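Local coordinates for PKS (Streptomyces sp. CNQ431, PDB 5YDA), which probably loads acyl building blocks onto a carrier protein, as the broadly selective acyltransferase domain of the splenocin polyketide synthase, at residues A210-E224 against H312-Y325. Numbering follows the deposited sequence.
Sequences AGVMEIDEALPVVAE and HLRTLTLRPPRIPY
E214 and R319 form a salt bridge where the loop before helix 215-231 meets the extended chain 316-321. E214 OE2 takes R319 NH1 at 2.6 Å on its anti lone pair, and the N-H points almost straight at it. The oxygen lies at the guanidinium edge, the two flat groups are nearly coplanar, and T317 CG2 sits over one guanidinium face. R319 NH1 also gives a bond to water 1, which lies 2.9 Å from both G211 O and T317 O.

E217 reaches across from the first turn of the helix. Its OE2 accepts the backbone N of T317 at 2.8 Å, on the syn side but 23° out of the carboxylate plane. Water 2 donates to the same oxygen and accepts from E214 N. E217 CG is anti to the carbonyl carbon (chi1 -58°) and the chain runs on extended, which carries the carboxylate to that amide.

L316 CD2 packs 3.6 Å from V221 CG2, while its CD1 meets M213 CE. Further along the helix, E224 lays CB over the centre of the H312 ring, a CH-pi contact 4.0 Å from the centroid. The carboxylate of E224 turns to R227. At the other end, V212 CG2 touches P321 CB (3.7 Å) and Y325 CE2.

Backbone bonds hold the loops together: R319 N to V212 O, and R322 N to A210 O at 2.8 Å. A Schellman motif at G211 ends helix 201-210. W345 of helix 342-350 backs M213, L313 and Y325.

The contact ties the link between helices 201-210 and 215-231 to the connection from helix 306-313 into strand 325-327. That strand pairs in parallel with 195-198, which leads into a probable GxSxG nucleophile elbow, as in the acyltransferase fold.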
ATOM      1  N   ALA A 210       2.383   2.158  13.288  1.00 27.05           N
ATOM      2  CA  ALA A 210       3.289   3.047  14.004  1.00 28.10           C
ATOM      3  C   ALA A 210       3.174   2.934  15.515  1.00 30.12           C
ATOM      4  O   ALA A 210       3.974   3.554  16.216  1.00 30.05           O
ATOM      5  CB  ALA A 210       3.039   4.508  13.611  1.00 24.65           C
ATOM      6  N   GLY A 211       2.211   2.170  16.030  1.00 28.61           N
ATOM      7  CA  GLY A 211       1.995   2.073  17.455  1.00 27.07           C
ATOM      8  C   GLY A 211       1.045   3.102  18.023  1.00 30.33           C
ATOM      9  O   GLY A 211       0.721   3.033  19.215  1.00 33.32           O
ATOM     10  N   VAL A 212       0.587   4.055  17.207  1.00 30.00           N
ATOM     11  CA  VAL A 212      -0.343   5.074  17.682  1.00 26.70           C
ATOM     12  C   VAL A 212      -1.620   4.435  18.200  1.00 27.71           C
ATOM     13  O   VAL A 212      -2.170   4.855  19.227  1.00 29.01           O
ATOM     14  CB  VAL A 212      -0.631   6.082  16.558  1.00 24.21           C
ATOM     15  CG1 VAL A 212      -1.695   7.075  16.987  1.00 22.29           C
ATOM     16  CG2 VAL A 212       0.652   6.786  16.183  1.00 27.58           C
ATOM     17  N   MET A 213      -2.120   3.424  17.495  1.00 27.00           N
ATOM     18  CA  MET A 213      -3.326   2.708  17.872  1.00 29.75           C
ATOM     19  C   MET A 213      -2.998   1.234  18.036  1.00 27.52           C
ATOM     20  O   MET A 213      -2.056   0.723  17.429  1.00 28.51           O
ATOM     21  CB  MET A 213      -4.437   2.840  16.815  1.00 27.04           C
ATOM     22  CG  MET A 213      -5.042   4.199  16.665  1.00 29.13           C
ATOM     23  SD  MET A 213      -6.057   4.267  15.163  1.00 27.53           S
ATOM     24  CE  MET A 213      -6.234   6.040  15.088  1.00 21.68           C
ATOM     25  N   GLU A 214      -3.810   0.550  18.831  1.00 24.04           N
ATOM     26  CA  GLU A 214      -3.756  -0.901  18.920  1.00 32.11           C
ATOM     27  C   GLU A 214      -4.723  -1.479  17.899  1.00 28.23           C
ATOM     28  O   GLU A 214      -5.876  -1.034  17.813  1.00 25.11           O
ATOM     29  CB  GLU A 214      -4.111  -1.378  20.330  1.00 28.91           C
ATOM     30  CG  GLU A 214      -3.233  -0.759  21.409  1.00 34.38           C
ATOM     31  CD  GLU A 214      -3.678  -1.115  22.830  1.00 43.86           C
ATOM     32  OE1 GLU A 214      -4.538  -2.009  22.995  1.00 44.77           O
ATOM     33  OE2 GLU A 214      -3.160  -0.489  23.784  1.00 46.34           O
ATOM     34  N   ILE A 215      -4.254  -2.471  17.132  1.00 27.11           N
ATOM     35  CA  ILE A 215      -5.056  -2.995  16.028  1.00 25.27           C
ATOM     36  C   ILE A 215      -6.411  -3.476  16.538  1.00 27.00           C
ATOM     37  O   ILE A 215      -7.453  -3.180  15.934  1.00 25.93           O
ATOM     38  CB  ILE A 215      -4.283  -4.099  15.264  1.00 30.42           C
ATOM     39  CG1 ILE A 215      -5.119  -4.653  14.111  1.00 28.05           C
ATOM     40  CG2 ILE A 215      -3.853  -5.251  16.179  1.00 27.10           C
ATOM     41  CD1 ILE A 215      -5.523  -3.613  13.078  1.00 27.06           C
ATOM     42  N   ASP A 216      -6.433  -4.168  17.689  1.00 23.40           N
ATOM     43  CA  ASP A 216      -7.698  -4.705  18.197  1.00 27.06           C
ATOM     44  C   ASP A 216      -8.690  -3.607  18.561  1.00 25.68           C
ATOM     45  O   ASP A 216      -9.902  -3.797  18.417  1.00 23.51           O
ATOM     46  CB  ASP A 216      -7.455  -5.593  19.423  1.00 27.50           C
ATOM     47  CG  ASP A 216      -6.831  -6.929  19.070  1.00 34.83           C
ATOM     48  OD1 ASP A 216      -6.447  -7.142  17.895  1.00 36.10           O
ATOM     49  OD2 ASP A 216      -6.713  -7.772  19.978  1.00 42.24           O
ATOM     50  N   GLU A 217      -8.207  -2.471  19.065  1.00 22.54           N
ATOM     51  CA  GLU A 217      -9.115  -1.367  19.354  1.00 25.78           C
ATOM     52  C   GLU A 217      -9.499  -0.602  18.092  1.00 24.77           C
ATOM     53  O   GLU A 217     -10.628  -0.110  17.999  1.00 24.01           O
ATOM     54  CB  GLU A 217      -8.488  -0.391  20.357  1.00 27.88           C
ATOM     55  CG  GLU A 217      -8.074  -0.993  21.693  1.00 30.67           C
ATOM     56  CD  GLU A 217      -7.557   0.072  22.662  1.00 42.07           C
ATOM     57  OE1 GLU A 217      -7.739  -0.103  23.892  1.00 44.80           O
ATOM     58  OE2 GLU A 217      -6.978   1.090  22.191  1.00 36.93           O
ATOM     59  N   ALA A 218      -8.578  -0.495  17.119  1.00 20.61           N
ATOM     60  CA  ALA A 218      -8.855   0.275  15.904  1.00 24.62           C
ATOM     61  C   ALA A 218      -9.912  -0.402  15.034  1.00 23.86           C
ATOM     62  O   ALA A 218     -10.795   0.277  14.489  1.00 23.95           O
ATOM     63  CB  ALA A 218      -7.574   0.487  15.104  1.00 21.54           C
ATOM     64  N   LEU A 219      -9.866  -1.738  14.926  1.00 22.87           N
ATOM     65  CA  LEU A 219     -10.764  -2.472  14.037  1.00 20.88           C
ATOM     66  C   LEU A 219     -12.236  -2.056  14.154  1.00 23.84           C
ATOM     67  O   LEU A 219     -12.821  -1.654  13.140  1.00 24.34           O
ATOM     68  CB  LEU A 219     -10.579  -3.973  14.264  1.00 18.68           C
ATOM     69  CG  LEU A 219      -9.319  -4.616  13.665  1.00 24.22           C
ATOM     70  CD1 LEU A 219      -9.105  -5.999  14.259  1.00 18.16           C
ATOM     71  CD2 LEU A 219      -9.434  -4.703  12.139  1.00 19.43           C
ATOM     72  N   PRO A 220     -12.875  -2.098  15.330  1.00 23.06           N
ATOM     73  CA  PRO A 220     -14.287  -1.676  15.360  1.00 22.63           C
ATOM     74  C   PRO A 220     -14.475  -0.186  15.087  1.00 20.10           C
ATOM     75  O   PRO A 220     -15.514   0.200  14.545  1.00 22.92           O
ATOM     76  CB  PRO A 220     -14.757  -2.063  16.779  1.00 24.04           C
ATOM     77  CG  PRO A 220     -13.515  -2.168  17.593  1.00 24.75           C
ATOM     78  CD  PRO A 220     -12.373  -2.490  16.664  1.00 23.51           C
ATOM     79  N   VAL A 221     -13.499   0.658  15.418  1.00 23.83           N
ATOM     80  CA  VAL A 221     -13.649   2.098  15.205  1.00 21.63           C
ATOM     81  C   VAL A 221     -13.601   2.426  13.717  1.00 23.76           C
ATOM     82  O   VAL A 221     -14.431   3.188  13.202  1.00 21.69           O
ATOM     83  CB  VAL A 221     -12.568   2.873  15.979  1.00 21.97           C
ATOM     84  CG1 VAL A 221     -12.587   4.343  15.572  1.00 22.36           C
ATOM     85  CG2 VAL A 221     -12.783   2.730  17.484  1.00 22.31           C
ATOM     86  N   VAL A 222     -12.618   1.864  13.008  1.00 23.02           N
ATOM     87  CA  VAL A 222     -12.581   1.999  11.551  1.00 22.15           C
ATOM     88  C   VAL A 222     -13.885   1.501  10.934  1.00 22.20           C
ATOM     89  O   VAL A 222     -14.429   2.127  10.016  1.00 23.85           O
ATOM     90  CB  VAL A 222     -11.357   1.247  10.986  1.00 25.22           C
ATOM     91  CG1 VAL A 222     -11.407   1.207   9.456  1.00 21.88           C
ATOM     92  CG2 VAL A 222     -10.070   1.903  11.482  1.00 17.78           C
ATOM     93  N   ALA A 223     -14.428   0.391  11.446  1.00 21.29           N
ATOM     94  CA  ALA A 223     -15.695  -0.109  10.918  1.00 22.59           C
ATOM     95  C   ALA A 223     -16.813   0.915  11.087  1.00 26.04           C
ATOM     96  O   ALA A 223     -17.591   1.149  10.157  1.00 27.26           O
ATOM     97  CB  ALA A 223     -16.073  -1.432  11.583  1.00 20.81           C
ATOM     98  N   GLU A 224     -16.921   1.536  12.273  1.00 21.38           N
ATOM     99  CA  GLU A 224     -17.978   2.528  12.460  1.00 20.95           C
ATOM    100  C   GLU A 224     -17.675   3.818  11.698  1.00 23.14           C
ATOM    101  O   GLU A 224     -18.598   4.532  11.294  1.00 24.65           O
ATOM    102  CB  GLU A 224     -18.195   2.837  13.955  1.00 25.73           C
ATOM    103  CG  GLU A 224     -18.461   1.610  14.864  1.00 26.92           C
ATOM    104  CD  GLU A 224     -19.678   0.751  14.445  1.00 32.14           C
ATOM    105  OE1 GLU A 224     -19.766  -0.427  14.896  1.00 31.61           O
ATOM    106  OE2 GLU A 224     -20.548   1.246  13.689  1.00 30.37           O
ATOM    107  N   HIS A 312     -16.496   7.307  19.266  1.00 31.09           N
ATOM    108  CA  HIS A 312     -15.730   6.103  18.956  1.00 27.22           C
ATOM    109  C   HIS A 312     -14.235   6.347  19.064  1.00 27.79           C
ATOM    110  O   HIS A 312     -13.496   5.484  19.558  1.00 27.37           O
ATOM    111  CB  HIS A 312     -16.084   5.591  17.560  1.00 27.95           C
ATOM    112  CG  HIS A 312     -17.463   5.038  17.473  1.00 26.43           C
ATOM    113  ND1 HIS A 312     -18.536   5.790  17.054  1.00 32.70           N
ATOM    114  CD2 HIS A 312     -17.959   3.827  17.813  1.00 28.57           C
ATOM    115  CE1 HIS A 312     -19.634   5.058  17.118  1.00 31.99           C
ATOM    116  NE2 HIS A 312     -19.310   3.863  17.578  1.00 35.94           N
ATOM    117  N   LEU A 313     -13.760   7.506  18.601  1.00 26.73           N
ATOM    118  CA  LEU A 313     -12.329   7.770  18.718  1.00 24.68           C
ATOM    119  C   LEU A 313     -11.893   7.809  20.178  1.00 28.07           C
ATOM    120  O   LEU A 313     -10.746   7.482  20.492  1.00 26.46           O
ATOM    121  CB  LEU A 313     -11.974   9.072  18.005  1.00 21.75           C
ATOM    122  CG  LEU A 313     -12.000   8.991  16.470  1.00 28.29           C
ATOM    123  CD1 LEU A 313     -11.915  10.400  15.892  1.00 23.34           C
ATOM    124  CD2 LEU A 313     -10.853   8.100  15.928  1.00 19.74           C
ATOM    125  N   ARG A 314     -12.797   8.201  21.082  1.00 27.28           N
ATOM    126  CA  ARG A 314     -12.490   8.209  22.507  1.00 32.42           C
ATOM    127  C   ARG A 314     -12.308   6.809  23.099  1.00 29.92           C
ATOM    128  O   ARG A 314     -11.746   6.691  24.185  1.00 31.95           O
ATOM    129  CB  ARG A 314     -13.582   8.976  23.264  1.00 29.51           C
ATOM    130  CG  ARG A 314     -13.399  10.500  23.200  1.00 28.53           C
ATOM    131  CD  ARG A 314     -14.322  11.264  24.135  1.00 28.35           C
ATOM    132  NE  ARG A 314     -15.712  11.258  23.679  1.00 32.92           N
ATOM    133  CZ  ARG A 314     -16.242  12.167  22.855  1.00 31.88           C
ATOM    134  NH1 ARG A 314     -17.514  12.071  22.501  1.00 27.79           N
ATOM    135  NH2 ARG A 314     -15.497  13.159  22.370  1.00 27.96           N
ATOM    136  N   THR A 315     -12.733   5.748  22.419  1.00 29.44           N
ATOM    137  CA  THR A 315     -12.486   4.411  22.945  1.00 31.22           C
ATOM    138  C   THR A 315     -11.055   3.926  22.733  1.00 29.76           C
ATOM    139  O   THR A 315     -10.708   2.859  23.245  1.00 33.16           O
ATOM    140  CB  THR A 315     -13.444   3.388  22.315  1.00 32.99           C
ATOM    141  OG1 THR A 315     -13.046   3.122  20.966  1.00 30.61           O
ATOM    142  CG2 THR A 315     -14.864   3.906  22.318  1.00 30.91           C
ATOM    143  N   LEU A 316     -10.214   4.672  22.022  1.00 28.70           N
ATOM    144  CA  LEU A 316      -8.877   4.204  21.664  1.00 33.39           C
ATOM    145  C   LEU A 316      -7.818   4.672  22.656  1.00 32.19           C
ATOM    146  O   LEU A 316      -7.838   5.817  23.109  1.00 32.16           O
ATOM    147  CB  LEU A 316      -8.485   4.706  20.274  1.00 31.11           C
ATOM    148  CG  LEU A 316      -9.419   4.460  19.091  1.00 32.17           C
ATOM    149  CD1 LEU A 316      -8.890   5.232  17.892  1.00 21.99           C
ATOM    150  CD2 LEU A 316      -9.483   2.968  18.800  1.00 28.30           C
ATOM    151  N   THR A 317      -6.852   3.802  22.928  1.00 28.88           N
ATOM    152  CA  THR A 317      -5.647   4.174  23.667  1.00 32.09           C
ATOM    153  C   THR A 317      -4.601   4.699  22.684  1.00 31.66           C
ATOM    154  O   THR A 317      -3.861   3.924  22.068  1.00 34.71           O
ATOM    155  CB  THR A 317      -5.118   2.978  24.452  1.00 39.27           C
ATOM    156  OG1 THR A 317      -6.117   2.547  25.384  1.00 38.13           O
ATOM    157  CG2 THR A 317      -3.845   3.356  25.204  1.00 35.60           C
ATOM    158  N   LEU A 318      -4.519   6.019  22.546  1.00 29.89           N
ATOM    159  CA  LEU A 318      -3.581   6.635  21.616  1.00 31.45           C
ATOM    160  C   LEU A 318      -2.216   6.841  22.265  1.00 33.89           C
ATOM    161  O   LEU A 318      -2.119   7.298  23.405  1.00 37.17           O
ATOM    162  CB  LEU A 318      -4.130   7.969  21.118  1.00 27.70           C
ATOM    163  CG  LEU A 318      -5.503   7.904  20.461  1.00 28.76           C
ATOM    164  CD1 LEU A 318      -5.998   9.312  20.169  1.00 27.06           C
ATOM    165  CD2 LEU A 318      -5.445   7.062  19.176  1.00 28.83           C
ATOM    166  N   ARG A 319      -1.166   6.506  21.532  1.00 31.95           N
ATOM    167  CA  ARG A 319       0.212   6.635  21.978  1.00 33.35           C
ATOM    168  C   ARG A 319       1.004   7.397  20.926  1.00 35.63           C
ATOM    169  O   ARG A 319       0.612   7.442  19.756  1.00 33.20           O
ATOM    170  CB  ARG A 319       0.861   5.262  22.222  1.00 29.90           C
ATOM    171  CG  ARG A 319       0.314   4.484  23.421  1.00 37.51           C
ATOM    172  CD  ARG A 319       0.972   3.101  23.498  1.00 42.83           C
ATOM    173  NE  ARG A 319       0.595   2.326  24.682  1.00 45.95           N
ATOM    174  CZ  ARG A 319      -0.452   1.505  24.749  1.00 48.78           C
ATOM    175  NH1 ARG A 319      -1.260   1.354  23.700  1.00 42.74           N
ATOM    176  NH2 ARG A 319      -0.699   0.835  25.870  1.00 40.51           N
ATOM    177  N   PRO A 320       2.113   8.027  21.321  1.00 36.02           N
ATOM    178  CA  PRO A 320       2.955   8.683  20.316  1.00 29.52           C
ATOM    179  C   PRO A 320       3.503   7.670  19.348  1.00 30.37           C
ATOM    180  O   PRO A 320       3.728   6.495  19.704  1.00 31.76           O
ATOM    181  CB  PRO A 320       4.076   9.319  21.163  1.00 32.00           C
ATOM    182  CG  PRO A 320       3.614   9.266  22.576  1.00 33.54           C
ATOM    183  CD  PRO A 320       2.623   8.169  22.694  1.00 27.49           C
ATOM    184  N   PRO A 321       3.745   8.063  18.092  1.00 30.63           N
ATOM    185  CA  PRO A 321       4.221   7.085  17.111  1.00 31.59           C
ATOM    186  C   PRO A 321       5.614   6.594  17.454  1.00 32.24           C
ATOM    187  O   PRO A 321       6.505   7.372  17.801  1.00 31.95           O
ATOM    188  CB  PRO A 321       4.216   7.867  15.795  1.00 28.95           C
ATOM    189  CG  PRO A 321       4.358   9.295  16.230  1.00 32.44           C
ATOM    190  CD  PRO A 321       3.537   9.387  17.481  1.00 26.76           C
ATOM    191  N   ARG A 322       5.800   5.290  17.334  1.00 31.50           N
ATOM    192  CA  ARG A 322       7.118   4.697  17.446  1.00 31.66           C
ATOM    193  C   ARG A 322       7.786   4.492  16.095  1.00 35.59           C
ATOM    194  O   ARG A 322       8.990   4.221  16.052  1.00 35.35           O
ATOM    195  CB  ARG A 322       7.008   3.390  18.232  1.00 34.95           C
ATOM    196  CG  ARG A 322       6.739   3.744  19.700  1.00 42.16           C
ATOM    197  CD  ARG A 322       6.449   2.580  20.580  1.00 46.46           C
ATOM    198  NE  ARG A 322       7.573   1.670  20.615  1.00 54.25           N
ATOM    199  CZ  ARG A 322       7.500   0.464  21.152  1.00 57.24           C
ATOM    200  NH1 ARG A 322       6.353   0.075  21.696  1.00 48.63           N
ATOM    201  NH2 ARG A 322       8.564  -0.332  21.147  1.00 56.19           N
ATOM    202  N   ILE A 323       7.038   4.613  15.005  1.00 32.03           N
ATOM    203  CA  ILE A 323       7.586   4.829  13.669  1.00 28.80           C
ATOM    204  C   ILE A 323       7.022   6.144  13.173  1.00 28.38           C
ATOM    205  O   ILE A 323       5.815   6.380  13.299  1.00 28.89           O
ATOM    206  CB  ILE A 323       7.236   3.687  12.693  1.00 31.94           C
ATOM    207  CG1 ILE A 323       7.689   2.336  13.244  1.00 31.60           C
ATOM    208  CG2 ILE A 323       7.877   3.916  11.328  1.00 27.50           C
ATOM    209  CD1 ILE A 323       7.106   1.181  12.470  1.00 32.74           C
ATOM    210  N   PRO A 324       7.835   7.055  12.647  1.00 28.27           N
ATOM    211  CA  PRO A 324       7.296   8.342  12.189  1.00 29.45           C
ATOM    212  C   PRO A 324       6.314   8.157  11.036  1.00 30.56           C
ATOM    213  O   PRO A 324       6.473   7.276  10.189  1.00 24.15           O
ATOM    214  CB  PRO A 324       8.542   9.113  11.736  1.00 28.38           C
ATOM    215  CG  PRO A 324       9.703   8.385  12.344  1.00 34.51           C
ATOM    216  CD  PRO A 324       9.296   6.953  12.468  1.00 28.03           C
ATOM    217  N   TYR A 325       5.290   9.003  11.010  1.00 25.74           N
ATOM    218  CA  TYR A 325       4.342   8.956   9.914  1.00 25.70           C
ATOM    219  C   TYR A 325       3.849  10.366   9.623  1.00 25.45           C
ATOM    220  O   TYR A 325       3.747  11.199  10.531  1.00 27.69           O
ATOM    221  CB  TYR A 325       3.178   8.019  10.237  1.00 21.84           C
ATOM    222  CG  TYR A 325       2.123   8.604  11.133  1.00 22.23           C
ATOM    223  CD1 TYR A 325       0.933   9.063  10.605  1.00 19.86           C
ATOM    224  CD2 TYR A 325       2.309   8.691  12.517  1.00 21.80           C
ATOM    225  CE1 TYR A 325      -0.056   9.581  11.415  1.00 23.52           C
ATOM    226  CE2 TYR A 325       1.313   9.215  13.340  1.00 19.09           C
ATOM    227  CZ  TYR A 325       0.142   9.663  12.784  1.00 21.84           C
ATOM    228  OH  TYR A 325      -0.859  10.199  13.566  1.00 24.11           O
TER
HETATM  229  O   HOH W   1      -1.553   2.613  20.959  1.00 30.43           O
HETATM  230  O   HOH W   2      -5.667   2.111  20.150  1.00 31.80           O
HETATM  231  O   HOH W   3     -12.303   0.285  20.289  1.00 26.55           O